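Local coordinates for pullulanase C protein (Klebsiella pneumoniae subsp. pneumoniae NTUH-K2044, PDB 5HJ1) that probably forms the GspC-type component of a type II secretion system and binds vaccenic acid in a hydrophobic pocket of its PDZ domain, at residues R8-E11 against I16-Y19; I22-S27 against L32-N37; I57-I62 against Q71-N76; L36-G39 against L44-Q47; T84-R89 against R93-F98. One frame throughout, in Å; residues are numbered along the deposited sequence.

Contact 1. Residues R8-E11 against I16-Y19. With VCA (vaccenic acid), chain B.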
# COMPACT_ATOMS: atom_id res chain seq x y z
N ARG A 8 -0.07 -5.26 10.74
CA ARG A 8 0.81 -4.19 11.21
C ARG A 8 0.38 -2.77 10.82
O ARG A 8 0.69 -1.86 11.55
CB ARG A 8 2.27 -4.40 10.83
CG ARG A 8 2.90 -5.60 11.54
CD ARG A 8 4.30 -5.25 11.96
NE ARG A 8 5.19 -4.96 10.84
CZ ARG A 8 6.30 -4.22 10.91
NH1 ARG A 8 6.65 -3.59 12.02
NH2 ARG A 8 7.04 -4.06 9.83
N LEU A 9 -0.30 -2.56 9.68
CA LEU A 9 -0.77 -1.18 9.31
C LEU A 9 -1.86 -0.62 10.24
O LEU A 9 -2.10 0.59 10.34
CB LEU A 9 -1.36 -1.12 7.87
CG LEU A 9 -0.43 -1.11 6.67
CD1 LEU A 9 -1.21 -1.35 5.38
CD2 LEU A 9 0.33 0.20 6.56
N ARG A 10 -2.55 -1.54 10.91
CA ARG A 10 -3.59 -1.19 11.84
C ARG A 10 -3.10 -0.41 13.08
O ARG A 10 -3.90 0.27 13.75
CB ARG A 10 -4.33 -2.49 12.22
CG ARG A 10 -5.48 -2.32 13.19
CD ARG A 10 -6.28 -3.60 13.36
NE ARG A 10 -7.04 -3.97 12.16
CZ ARG A 10 -6.68 -4.87 11.25
NH1 ARG A 10 -5.55 -5.55 11.36
NH2 ARG A 10 -7.48 -5.11 10.21
N GLU A 11 -1.79 -0.43 13.36
CA GLU A 11 -1.21 0.25 14.54
C GLU A 11 -1.02 1.76 14.37
O GLU A 11 -0.75 2.47 15.33
CB GLU A 11 0.20 -0.29 14.78
CG GLU A 11 0.32 -1.80 14.84
CD GLU A 11 1.76 -2.24 15.10
OE1 GLU A 11 2.45 -1.57 15.92
OE2 GLU A 11 2.20 -3.26 14.51
N ILE A 16 -5.61 3.97 8.65
CA ILE A 16 -5.35 3.55 7.27
C ILE A 16 -6.37 2.55 6.73
O ILE A 16 -6.80 2.69 5.58
CB ILE A 16 -3.94 2.99 7.12
CG1 ILE A 16 -2.97 4.14 7.45
CG2 ILE A 16 -3.73 2.37 5.71
CD1 ILE A 16 -1.57 3.67 7.63
N LEU A 17 -6.79 1.59 7.54
CA LEU A 17 -7.72 0.57 7.09
C LEU A 17 -9.16 1.10 6.93
O LEU A 17 -9.99 0.37 6.41
CB LEU A 17 -7.59 -0.71 7.92
CG LEU A 17 -6.20 -1.39 7.75
CD1 LEU A 17 -6.15 -2.51 8.80
CD2 LEU A 17 -5.94 -1.89 6.35
N THR A 18 -9.42 2.30 7.41
CA THR A 18 -10.71 2.92 7.11
C THR A 18 -10.73 3.37 5.65
O THR A 18 -11.81 3.41 5.02
CB THR A 18 -10.94 4.15 7.99
OG1 THR A 18 -10.97 3.74 9.38
CG2 THR A 18 -12.27 4.80 7.70
N TYR A 19 -9.55 3.67 5.08
CA TYR A 19 -9.47 4.14 3.70
C TYR A 19 -9.15 3.07 2.71
O TYR A 19 -9.38 3.27 1.50
CB TYR A 19 -8.37 5.27 3.56
CG TYR A 19 -8.60 6.50 4.34
CD1 TYR A 19 -9.38 7.53 3.80
CD2 TYR A 19 -8.11 6.61 5.61
CE1 TYR A 19 -9.54 8.73 4.48
CE2 TYR A 19 -8.36 7.75 6.36
CZ TYR A 19 -9.09 8.78 5.75
OH TYR A 19 -9.35 10.00 6.41
O2 VCA B . -8.22 12.04 6.01
C1 VCA B . -7.43 12.99 6.23
O1 VCA B . -7.82 14.16 6.43
C2 VCA B . -5.94 12.68 6.24
C3 VCA B . -5.43 12.55 7.67
C4 VCA B . -4.90 11.14 7.95
C5 VCA B . -4.46 10.44 6.66
C6 VCA B . -5.67 9.95 5.88
C7 VCA B . -5.27 9.05 4.72
C8 VCA B . -4.11 8.10 5.04
C9 VCA B . -3.81 7.25 3.81
C10 VCA B . -2.59 6.35 3.91
C11 VCA B . -2.38 5.79 2.55
C12 VCA B . -1.64 4.74 2.24
C13 VCA B . -0.93 3.83 3.21
C14 VCA B . -0.67 2.62 2.33
C15 VCA B . 0.13 1.47 2.90
C16 VCA B . -0.20 0.32 1.96
C17 VCA B . 0.83 -0.78 1.92
C18 VCA B . 0.29 -1.84 0.98
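L9 and I16 meet through apolar branches, and the distance between L9 CD2 and I16 CD1, 4.1 Å, marks this as ordinary van der Waals contact between two side chains running at about a right angle. Both are buried, and both also reach the chain of vaccenic acid: L9 CD2 stands 3.9 Å from its C15, while I16 CG2 is 4.0 Å from C13. A second contact sets a methyl on a charged group: L17 CD1 lies over one face of the R10 guanidinium, displaced toward the rim, with NH2 of R10 3.2 Å from that methyl. The arginine reaches it because its chain, with CG anti to the backbone N, bends at chi3 (-68°) and folds the flat group back over the leucine. No hydrogen bond links the two segments. Polar contact is instead made to the ligand, by Y19. The fatty acid runs over one face of the Y19 ring, where C6 comes within 3.5 Å of CE2, and its carboxyl O2 lies 2.4 Å from the phenolic OH, a hydrogen bond so short that it is doubtful in detail. With L44 touching Y19, and L74 and I22 touching L9, the two short helices form part of the wall of the fatty-acid pocket of this PDZ domain.

Contact 2. Residues I22-S27 against L32-N37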
# COMPACT_ATOMS: atom_id res chain seq x y z
N ILE A 22 -7.20 -4.22 1.91
CA ILE A 22 -5.89 -4.71 1.40
C ILE A 22 -5.80 -6.21 1.47
O ILE A 22 -6.19 -6.83 2.45
CB ILE A 22 -4.76 -4.09 2.24
CG1 ILE A 22 -4.82 -2.60 2.21
CG2 ILE A 22 -3.35 -4.55 1.76
CD1 ILE A 22 -3.85 -1.86 3.12
N SER A 23 -5.44 -6.86 0.35
CA SER A 23 -5.15 -8.32 0.38
C SER A 23 -3.83 -8.65 -0.32
O SER A 23 -3.66 -8.28 -1.52
CB SER A 23 -6.17 -9.11 -0.39
OG SER A 23 -7.42 -8.90 0.21
N PRO A 24 -2.89 -9.41 0.34
CA PRO A 24 -1.72 -9.86 -0.38
C PRO A 24 -2.17 -10.69 -1.57
O PRO A 24 -3.17 -11.40 -1.46
CB PRO A 24 -0.98 -10.69 0.65
CG PRO A 24 -1.97 -11.08 1.61
CD PRO A 24 -2.98 -9.97 1.67
N VAL A 25 -1.39 -10.63 -2.63
CA VAL A 25 -1.68 -11.45 -3.84
C VAL A 25 -0.54 -12.43 -4.07
O VAL A 25 0.58 -12.04 -4.28
CB VAL A 25 -1.84 -10.55 -5.08
CG1 VAL A 25 -2.14 -11.42 -6.31
CG2 VAL A 25 -2.90 -9.49 -4.87
N LEU A 26 -0.86 -13.70 -3.92
CA LEU A 26 0.11 -14.76 -4.14
C LEU A 26 0.00 -15.39 -5.50
O LEU A 26 -1.07 -15.64 -5.97
CB LEU A 26 -0.09 -15.91 -3.13
CG LEU A 26 -0.07 -15.49 -1.68
CD1 LEU A 26 -0.15 -16.73 -0.83
CD2 LEU A 26 1.16 -14.72 -1.35
N SER A 27 1.17 -15.71 -5.99
CA SER A 27 1.35 -16.52 -7.21
C SER A 27 2.50 -17.52 -6.96
O SER A 27 3.67 -17.13 -6.78
CB SER A 27 1.71 -15.61 -8.36
OG SER A 27 1.93 -16.40 -9.51
N LEU A 32 3.03 -11.09 -5.24
CA LEU A 32 3.01 -10.13 -6.36
C LEU A 32 2.85 -8.66 -5.91
O LEU A 32 3.23 -7.74 -6.61
CB LEU A 32 1.84 -10.43 -7.30
CG LEU A 32 1.90 -11.80 -7.96
CD1 LEU A 32 0.76 -11.91 -8.96
CD2 LEU A 32 3.20 -12.02 -8.66
N GLY A 33 2.33 -8.53 -4.72
CA GLY A 33 2.06 -7.18 -4.16
C GLY A 33 0.81 -7.29 -3.37
O GLY A 33 0.36 -8.34 -2.95
N TYR A 34 0.23 -6.12 -3.09
CA TYR A 34 -0.98 -6.02 -2.25
C TYR A 34 -2.06 -5.38 -3.04
O TYR A 34 -1.91 -4.22 -3.53
CB TYR A 34 -0.72 -5.19 -0.97
CG TYR A 34 0.21 -5.91 -0.04
CD1 TYR A 34 1.60 -5.84 -0.21
CD2 TYR A 34 -0.27 -6.73 0.96
CE1 TYR A 34 2.44 -6.60 0.60
CE2 TYR A 34 0.58 -7.44 1.80
CZ TYR A 34 1.95 -7.36 1.60
OH TYR A 34 2.83 -8.10 2.43
N ARG A 35 -3.18 -6.06 -3.18
CA ARG A 35 -4.32 -5.55 -3.98
C ARG A 35 -5.07 -4.55 -3.10
O ARG A 35 -5.46 -4.83 -1.97
CB ARG A 35 -5.25 -6.71 -4.31
CG ARG A 35 -6.41 -6.42 -5.32
CD ARG A 35 -5.95 -6.11 -6.68
NE ARG A 35 -5.23 -7.25 -7.27
CZ ARG A 35 -4.45 -7.18 -8.31
NH1 ARG A 35 -4.25 -6.03 -8.91
NH2 ARG A 35 -3.82 -8.27 -8.78
N LEU A 36 -5.34 -3.36 -3.64
CA LEU A 36 -5.98 -2.28 -2.94
C LEU A 36 -7.36 -2.00 -3.48
O LEU A 36 -7.58 -1.96 -4.69
CB LEU A 36 -5.20 -0.96 -3.08
CG LEU A 36 -3.72 -1.06 -2.74
CD1 LEU A 36 -3.08 0.31 -2.99
CD2 LEU A 36 -3.50 -1.51 -1.33
N ASN A 37 -8.30 -1.77 -2.55
CA ASN A 37 -9.67 -1.35 -2.88
C ASN A 37 -10.09 -0.39 -1.80
O ASN A 37 -9.48 -0.26 -0.73
CB ASN A 37 -10.58 -2.56 -3.04
CG ASN A 37 -10.52 -3.12 -4.41
OD1 ASN A 37 -10.80 -2.42 -5.38
ND2 ASN A 37 -10.05 -4.36 -4.54
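I22 begins the pairing on the face it shares with Y34 and L36. Its CG1 lies 3.9 Å from L36 CD2, the two side chains side by side and pointing the same way, while the CG2 branch leans on Y34 CB at 3.8 Å. L9 of helix 5-9 also touches I22. At S23 the backbones form an antiparallel hydrogen-bonded pair with R35: S23 N donates to R35 O at 3.1 Å, and R35 N returns to S23 O at 2.8 Å, the first lying in the carbonyl plane and the second tilted 34° from it. The two strands thus form an antiparallel beta hairpin at one margin of the PDZ sheet, and the N-to-C directions of the two segments lie 149° apart. P24 follows, facing Y34 in a non-hydrogen-bonded pair where the absence of an N-H on proline costs no bond. Its CB approaches Y34 CE2 at 3.8 Å, obliquely to the ring, and vaccenic acid touches the same tyrosine. V25 turns to the other face and spreads its two methyls: CG1, anti to the backbone N, goes toward L32 CD1, whereas CG2 packs on R35 CB at 3.7 Å. The arginine's polar end goes on to N53, where NH1 hydrogen-bonds the carbonyl O. V25 N reaches G33 O at 2.9 Å, and V25 O accepts L32 N. At S27, CB rests 3.8 Å from L32 CG, between the two methyls of that leucine.

Contact 3. Residues I57-I62 against Q71-N76; sequences IALNGI and QQALQN
L59 and I62, the end positions of a type I' beta turn whose two backbone bonds between L59 and I62 are each 2.9 Å long, both aim their CB atoms at the helix 71-76. The I62 and A73 CA atoms, 6.2 Å apart, mark the nearest approach of the two backbones, and the small A73 side chain meets I62 there. Its CB lies 3.6 Å from I62 CD1 and 3.8 Å from both I62 CB and I62 CG2, so three atoms of one isoleucine close on the A73 methyl. L59 arrives beside it through CD2, 4.1 Å from A73 CB, and its reach extends to L74 CD2 at 4.3 Å. The leucine's CG stands anti to the backbone N (chi1 172°), which sends the branch out toward the helix. Polar contact passes through a water that accepts from N60 ND2 at 2.7 Å and donates to the backbone O of A73; N60 OD1 is held by T84 N. L74 also touches L5, R8 and L9 of helix 5-9. The arrangement is a helix packed against the turn of a short beta hairpin, here helix 67-77 set against the PDZ sheet beside the vaccenic acid pocket.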
# COMPACT_ATOMS: atom_id res chain seq x y z
N ILE A 57 3.14 -2.23 -5.01
CA ILE A 57 4.41 -2.94 -5.10
C ILE A 57 5.60 -2.26 -4.36
O ILE A 57 6.63 -2.93 -4.15
CB ILE A 57 4.79 -3.25 -6.59
CG1 ILE A 57 4.99 -1.99 -7.36
CG2 ILE A 57 3.75 -4.16 -7.22
CD1 ILE A 57 5.62 -2.19 -8.72
N ALA A 58 5.49 -1.01 -4.00
CA ALA A 58 6.56 -0.31 -3.24
C ALA A 58 5.97 0.69 -2.29
O ALA A 58 4.95 1.30 -2.59
CB ALA A 58 7.59 0.34 -4.18
N LEU A 59 6.68 0.92 -1.20
CA LEU A 59 6.29 1.91 -0.18
C LEU A 59 7.56 2.70 0.08
O LEU A 59 8.58 2.16 0.48
CB LEU A 59 5.80 1.23 1.09
CG LEU A 59 5.54 2.15 2.30
CD1 LEU A 59 4.43 3.13 2.10
CD2 LEU A 59 5.20 1.29 3.54
N ASN A 60 7.51 4.02 -0.26
CA ASN A 60 8.71 4.88 -0.15
C ASN A 60 9.92 4.31 -0.82
O ASN A 60 11.06 4.34 -0.34
CB ASN A 60 9.04 5.20 1.29
CG ASN A 60 7.92 5.90 1.97
OD1 ASN A 60 7.36 6.88 1.42
ND2 ASN A 60 7.56 5.46 3.14
N GLY A 61 9.69 3.75 -1.98
CA GLY A 61 10.68 3.19 -2.78
C GLY A 61 11.25 1.81 -2.39
O GLY A 61 12.14 1.31 -3.04
N ILE A 62 10.71 1.21 -1.30
CA ILE A 62 11.09 -0.10 -0.81
C ILE A 62 10.10 -1.14 -1.36
O ILE A 62 8.88 -0.96 -1.24
CB ILE A 62 11.08 -0.08 0.72
CG1 ILE A 62 12.09 0.94 1.28
CG2 ILE A 62 11.50 -1.50 1.21
CD1 ILE A 62 11.88 1.29 2.75
N GLN A 71 9.27 -5.29 5.86
CA GLN A 71 9.27 -5.08 7.30
C GLN A 71 9.94 -3.77 7.63
O GLN A 71 9.43 -3.03 8.44
CB GLN A 71 10.01 -6.22 8.04
CG GLN A 71 9.36 -7.58 7.89
CD GLN A 71 8.02 -7.70 8.60
OE1 GLN A 71 6.98 -7.75 7.96
NE2 GLN A 71 8.05 -7.73 9.94
N GLN A 72 11.07 -3.53 6.99
CA GLN A 72 11.81 -2.28 7.23
C GLN A 72 10.96 -1.07 6.81
O GLN A 72 10.80 -0.12 7.57
CB GLN A 72 13.16 -2.37 6.51
CG GLN A 72 14.13 -1.21 6.73
CD GLN A 72 15.58 -1.57 6.35
OE1 GLN A 72 16.45 -0.69 6.33
NE2 GLN A 72 15.84 -2.85 6.06
N ALA A 73 10.35 -1.15 5.64
CA ALA A 73 9.50 -0.05 5.18
C ALA A 73 8.36 0.28 6.15
O ALA A 73 8.07 1.43 6.45
CB ALA A 73 8.94 -0.39 3.82
N LEU A 74 7.73 -0.75 6.69
CA LEU A 74 6.63 -0.55 7.62
C LEU A 74 7.04 0.05 8.97
O LEU A 74 6.32 0.89 9.53
CB LEU A 74 5.94 -1.91 7.87
CG LEU A 74 5.20 -2.44 6.66
CD1 LEU A 74 4.89 -3.92 6.82
CD2 LEU A 74 3.92 -1.64 6.43
N GLN A 75 8.18 -0.36 9.50
CA GLN A 75 8.62 0.22 10.79
C GLN A 75 8.92 1.71 10.57
O GLN A 75 8.62 2.56 11.43
CB GLN A 75 9.81 -0.52 11.40
CG GLN A 75 11.05 -0.62 10.52
CD GLN A 75 12.16 -1.47 11.14
OE1 GLN A 75 12.08 -1.87 12.31
NE2 GLN A 75 13.21 -1.75 10.35
N ASN A 76 9.44 2.02 9.39
CA ASN A 76 9.74 3.41 9.02
C ASN A 76 8.53 4.34 8.85
O ASN A 76 8.69 5.55 9.03
CB ASN A 76 10.56 3.48 7.74
CG ASN A 76 11.95 2.93 7.88
OD1 ASN A 76 12.41 2.59 8.98
ND2 ASN A 76 12.64 2.82 6.74
O HOH W 1 8.62 3.29 4.39

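Contact 4. Residues L36-G39 against L44-Q47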
# COMPACT_ATOMS: atom_id res chain seq x y z
N LEU A 36 -5.34 -3.36 -3.64
CA LEU A 36 -5.98 -2.28 -2.94
C LEU A 36 -7.36 -2.00 -3.48
O LEU A 36 -7.58 -1.96 -4.69
CB LEU A 36 -5.20 -0.96 -3.08
CG LEU A 36 -3.72 -1.06 -2.74
CD1 LEU A 36 -3.08 0.31 -2.99
CD2 LEU A 36 -3.50 -1.51 -1.33
N ASN A 37 -8.30 -1.77 -2.55
CA ASN A 37 -9.67 -1.35 -2.88
C ASN A 37 -10.09 -0.39 -1.80
O ASN A 37 -9.48 -0.26 -0.73
CB ASN A 37 -10.58 -2.56 -3.04
CG ASN A 37 -10.52 -3.12 -4.41
OD1 ASN A 37 -10.80 -2.42 -5.38
ND2 ASN A 37 -10.05 -4.36 -4.54
N PRO A 38 -11.21 0.33 -2.02
CA PRO A 38 -11.61 1.28 -1.01
C PRO A 38 -11.99 0.62 0.28
O PRO A 38 -12.64 -0.44 0.31
CB PRO A 38 -12.81 1.97 -1.68
CG PRO A 38 -12.66 1.81 -3.13
CD PRO A 38 -11.96 0.48 -3.28
N GLY A 39 -11.65 1.30 1.37
CA GLY A 39 -12.17 1.01 2.68
C GLY A 39 -13.62 1.60 2.79
O GLY A 39 -14.21 2.09 1.77
N LEU A 44 -9.70 8.24 -1.17
CA LEU A 44 -8.41 8.20 -1.86
C LEU A 44 -8.55 7.71 -3.27
O LEU A 44 -7.56 7.71 -4.02
CB LEU A 44 -7.47 7.28 -1.14
CG LEU A 44 -7.13 7.58 0.33
CD1 LEU A 44 -6.24 6.46 0.91
CD2 LEU A 44 -6.61 8.98 0.48
N PHE A 45 -9.72 7.23 -3.68
CA PHE A 45 -9.95 6.62 -4.99
C PHE A 45 -10.53 7.66 -5.92
O PHE A 45 -11.70 8.07 -5.78
CB PHE A 45 -10.79 5.36 -4.83
CG PHE A 45 -10.04 4.24 -4.21
CD1 PHE A 45 -9.81 4.19 -2.82
CD2 PHE A 45 -9.47 3.22 -4.96
CE1 PHE A 45 -8.98 3.21 -2.24
CE2 PHE A 45 -8.69 2.23 -4.38
CZ PHE A 45 -8.45 2.21 -3.04
N ARG A 46 -9.72 8.15 -6.86
CA ARG A 46 -10.03 9.28 -7.70
C ARG A 46 -8.97 9.31 -8.81
O ARG A 46 -7.99 8.59 -8.76
CB ARG A 46 -10.00 10.55 -6.88
CG ARG A 46 -8.59 10.76 -6.26
CD ARG A 46 -8.52 11.83 -5.31
NE ARG A 46 -8.70 13.08 -5.98
CZ ARG A 46 -8.89 14.22 -5.30
NH1 ARG A 46 -8.89 14.23 -3.98
NH2 ARG A 46 -9.12 15.34 -5.93
N GLN A 47 -9.25 10.15 -9.82
CA GLN A 47 -8.36 10.16 -11.02
C GLN A 47 -6.85 10.30 -10.83
O GLN A 47 -6.04 9.51 -11.39
CB GLN A 47 -8.89 11.14 -12.02
CG GLN A 47 -8.22 11.01 -13.38
CD GLN A 47 -8.75 12.02 -14.35
OE1 GLN A 47 -8.68 13.23 -14.14
NE2 GLN A 47 -9.23 11.52 -15.48
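F45 lays its ring against P38, and the segment 44-47 makes its contact with strand 30-38 through this one residue. L44, just before it, directs its side chain elsewhere, touching the bound vaccenic acid together with Y19 and F98. At F45 the chain turns its CB toward the strand, with CG anti to the carbonyl carbon (chi1 -72°), and the ring is brought under the proline. P38 CG stands 3.7 Å from the ring centroid and only 12° off the normal, so this is a CH-pi contact over the face, near its centre. Farther along the ring, F45 CE1 lies 3.5 Å from P38 CA. F45 CZ comes to 3.3 Å from N37 C, which approaches obliquely. CE2 completes the reach, 4.3 Å from L36 O. After F45 the loop moves away from strand 30-38: the carbonyl of R46 receives a weak hydrogen bond from Q51 NE2. L50 and L20 also touch the F45 ring. N37, whose CB points away from the 44-47 segment, has its ND2 hydrogen-bonded to N53 OD1. The loop after strand 30-38 thus folds back over the end of that strand, with strand 20-27 alongside through the N37–S21 backbone bond.

Contact 5. Residues T84-R89 against R93-F98. With VCA (vaccenic acid), chain B.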
# COMPACT_ATOMS: atom_id res chain seq x y z
N THR A 84 4.94 7.64 0.01
CA THR A 84 4.58 7.37 -1.37
C THR A 84 4.34 5.90 -1.59
O THR A 84 5.14 5.06 -1.14
CB THR A 84 5.70 7.80 -2.27
OG1 THR A 84 5.97 9.20 -2.06
CG2 THR A 84 5.43 7.56 -3.73
N LEU A 85 3.32 5.60 -2.35
CA LEU A 85 3.02 4.25 -2.73
C LEU A 85 3.23 4.11 -4.24
O LEU A 85 2.83 5.03 -5.03
CB LEU A 85 1.54 3.97 -2.46
CG LEU A 85 1.03 2.63 -2.17
CD1 LEU A 85 1.82 1.91 -1.07
CD2 LEU A 85 -0.46 2.86 -1.72
N THR A 86 3.94 3.08 -4.69
CA THR A 86 4.04 2.72 -6.07
C THR A 86 3.03 1.60 -6.34
O THR A 86 3.08 0.58 -5.65
CB THR A 86 5.43 2.26 -6.45
OG1 THR A 86 6.38 3.27 -6.12
CG2 THR A 86 5.52 1.97 -7.92
N VAL A 87 2.16 1.82 -7.31
CA VAL A 87 1.20 0.81 -7.72
C VAL A 87 1.40 0.42 -9.18
O VAL A 87 1.92 1.23 -9.96
CB VAL A 87 -0.28 1.29 -7.51
CG1 VAL A 87 -0.55 1.58 -6.04
CG2 VAL A 87 -0.60 2.47 -8.36
N GLU A 88 1.03 -0.81 -9.52
CA GLU A 88 1.00 -1.26 -10.92
C GLU A 88 -0.52 -1.27 -11.27
O GLU A 88 -1.43 -1.79 -10.49
CB GLU A 88 1.63 -2.64 -10.97
CG GLU A 88 2.38 -2.94 -12.25
CD GLU A 88 3.19 -4.22 -12.10
OE1 GLU A 88 2.56 -5.27 -11.89
OE2 GLU A 88 4.44 -4.15 -12.14
N ARG A 89 -0.82 -0.67 -12.41
CA ARG A 89 -2.20 -0.51 -12.84
C ARG A 89 -2.20 -0.78 -14.37
O ARG A 89 -1.53 -0.07 -15.09
CB ARG A 89 -2.58 0.94 -12.45
CG ARG A 89 -3.92 1.43 -12.96
CD ARG A 89 -3.96 2.89 -12.64
NE ARG A 89 -3.89 3.17 -11.21
CZ ARG A 89 -3.81 4.40 -10.70
NH1 ARG A 89 -3.72 5.47 -11.51
NH2 ARG A 89 -3.81 4.57 -9.41
N ARG A 93 3.41 1.43 -13.89
CA ARG A 93 3.63 1.89 -12.54
C ARG A 93 3.19 3.34 -12.43
O ARG A 93 3.25 4.16 -13.37
CB ARG A 93 5.09 1.78 -12.11
CG ARG A 93 5.56 0.37 -11.74
CD ARG A 93 7.07 0.37 -11.61
NE ARG A 93 7.71 -0.80 -10.98
CZ ARG A 93 7.61 -2.06 -11.38
NH1 ARG A 93 6.73 -2.43 -12.30
NH2 ARG A 93 8.31 -2.99 -10.74
N HIS A 94 2.72 3.65 -11.23
CA HIS A 94 2.28 4.99 -10.87
C HIS A 94 2.66 5.26 -9.43
O HIS A 94 2.41 4.40 -8.56
CB HIS A 94 0.77 5.17 -10.98
CG HIS A 94 0.16 4.97 -12.34
ND1 HIS A 94 -0.43 6.01 -13.04
CD2 HIS A 94 -0.11 3.85 -13.04
CE1 HIS A 94 -0.98 5.55 -14.14
NE2 HIS A 94 -0.77 4.24 -14.19
N ASP A 95 3.14 6.42 -9.09
CA ASP A 95 3.47 6.84 -7.73
C ASP A 95 2.40 7.78 -7.23
O ASP A 95 2.07 8.78 -7.93
CB ASP A 95 4.83 7.55 -7.59
CG ASP A 95 6.02 6.62 -7.52
OD1 ASP A 95 5.95 5.39 -7.51
OD2 ASP A 95 7.16 7.19 -7.53
N ILE A 96 1.92 7.56 -6.02
CA ILE A 96 0.93 8.34 -5.40
C ILE A 96 1.46 8.68 -4.04
O ILE A 96 2.00 7.79 -3.36
CB ILE A 96 -0.38 7.56 -5.23
CG1 ILE A 96 -0.82 6.92 -6.50
CG2 ILE A 96 -1.47 8.46 -4.68
CD1 ILE A 96 -1.00 7.86 -7.65
N ALA A 97 1.43 9.96 -3.67
CA ALA A 97 1.82 10.39 -2.33
C ALA A 97 0.63 10.73 -1.45
O ALA A 97 -0.39 11.18 -1.91
CB ALA A 97 2.80 11.56 -2.41
N PHE A 98 0.83 10.49 -0.16
CA PHE A 98 -0.18 10.68 0.83
C PHE A 98 0.33 11.49 2.02
O PHE A 98 1.29 11.09 2.62
CB PHE A 98 -0.68 9.30 1.38
CG PHE A 98 -1.25 8.41 0.31
CD1 PHE A 98 -2.59 8.48 -0.06
CD2 PHE A 98 -0.44 7.53 -0.42
CE1 PHE A 98 -3.06 7.66 -1.06
CE2 PHE A 98 -0.88 6.77 -1.46
CZ PHE A 98 -2.21 6.82 -1.77
O2 VCA B . -8.22 12.04 6.01
C1 VCA B . -7.43 12.99 6.23
O1 VCA B . -7.82 14.16 6.43
C2 VCA B . -5.94 12.68 6.24
C3 VCA B . -5.43 12.55 7.67
C4 VCA B . -4.90 11.14 7.95
C5 VCA B . -4.46 10.44 6.66
C6 VCA B . -5.67 9.95 5.88
C7 VCA B . -5.27 9.05 4.72
C8 VCA B . -4.11 8.10 5.04
C9 VCA B . -3.81 7.25 3.81
C10 VCA B . -2.59 6.35 3.91
C11 VCA B . -2.38 5.79 2.55
C12 VCA B . -1.64 4.74 2.24
C13 VCA B . -0.93 3.83 3.21
C14 VCA B . -0.67 2.62 2.33
C15 VCA B . 0.13 1.47 2.90
C16 VCA B . -0.20 0.32 1.96
C17 VCA B . 0.83 -0.78 1.92
C18 VCA B . 0.29 -1.84 0.98
O HOH W 2 -2.52 2.85 -15.97
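R89 crosses H94 at about a right angle, and its side chain can be followed outward over the histidine. CB lies 3.9 Å from H94 CD2. CD then passes over the face of the imidazole, 4.1 Å from the ring centroid and 28° off its normal, a CH-pi contact. NE turns away to a salt bridge with D54 OD1, and NH2 reaches the carbonyl O of G49. NH1 comes back over the ring face, 3.7 Å from H94 ND1, with the guanidinium plane 32° from that of the ring. A water that donates to R89 O also bonds H94 NE2.

The backbones beneath form an antiparallel hairpin. L85 N donates to I96 O at 2.7 Å, and the two bonds between V87 and H94 continue the register. T84, T86, E88, R93, D95 and A97 share one face. There T86 OG1 donates to D95 OD1 at 2.6 Å, on the syn side but 32° out of the carboxylate plane. In the R93 conformer described, NH1 makes a salt bridge with E88 OE2 at 2.9 Å; with a second conformer also deposited, the link may not be permanent. Toward the other end, L85 CB meets the edge of the F98 ring at CE2, 3.8 Å away, while vaccenic acid C11 lies over a face of that ring, 3.6 Å from CG. Polar and charged pairs thus gather toward the hairpin-turn end, whereas the pocket end offers the fatty chain only carbon; the cationic guanidinium over the ring would probably disfavour protonation of H94, the D54 carboxylate offsetting part of that charge.

In the fold
Chemistry follows position across these contacts. Contact 3 is the buried one, joined by methyls plus a single water, whereas contact 2 lies at the surface and combines backbone bonds with apolar side-chain pairs; contacts 1, 4 and 5 are partly buried. Contacts 2 and 5 are both antiparallel hairpins of one sheet, meeting where L36 CD1 packs on L85 CD2, but contact 5 adds a cross-strand salt bridge and a side-chain hydrogen bond, which contact 2 lacks. Contacts 2 and 4 share L36 and N37, so strand 30-38 serves both. Contacts 1 and 5 do not touch, with nearest atoms about 7 Å apart, yet both reach the vaccenic acid; contact 3 ties into contact 5 by backbone bonds from I57 and N60.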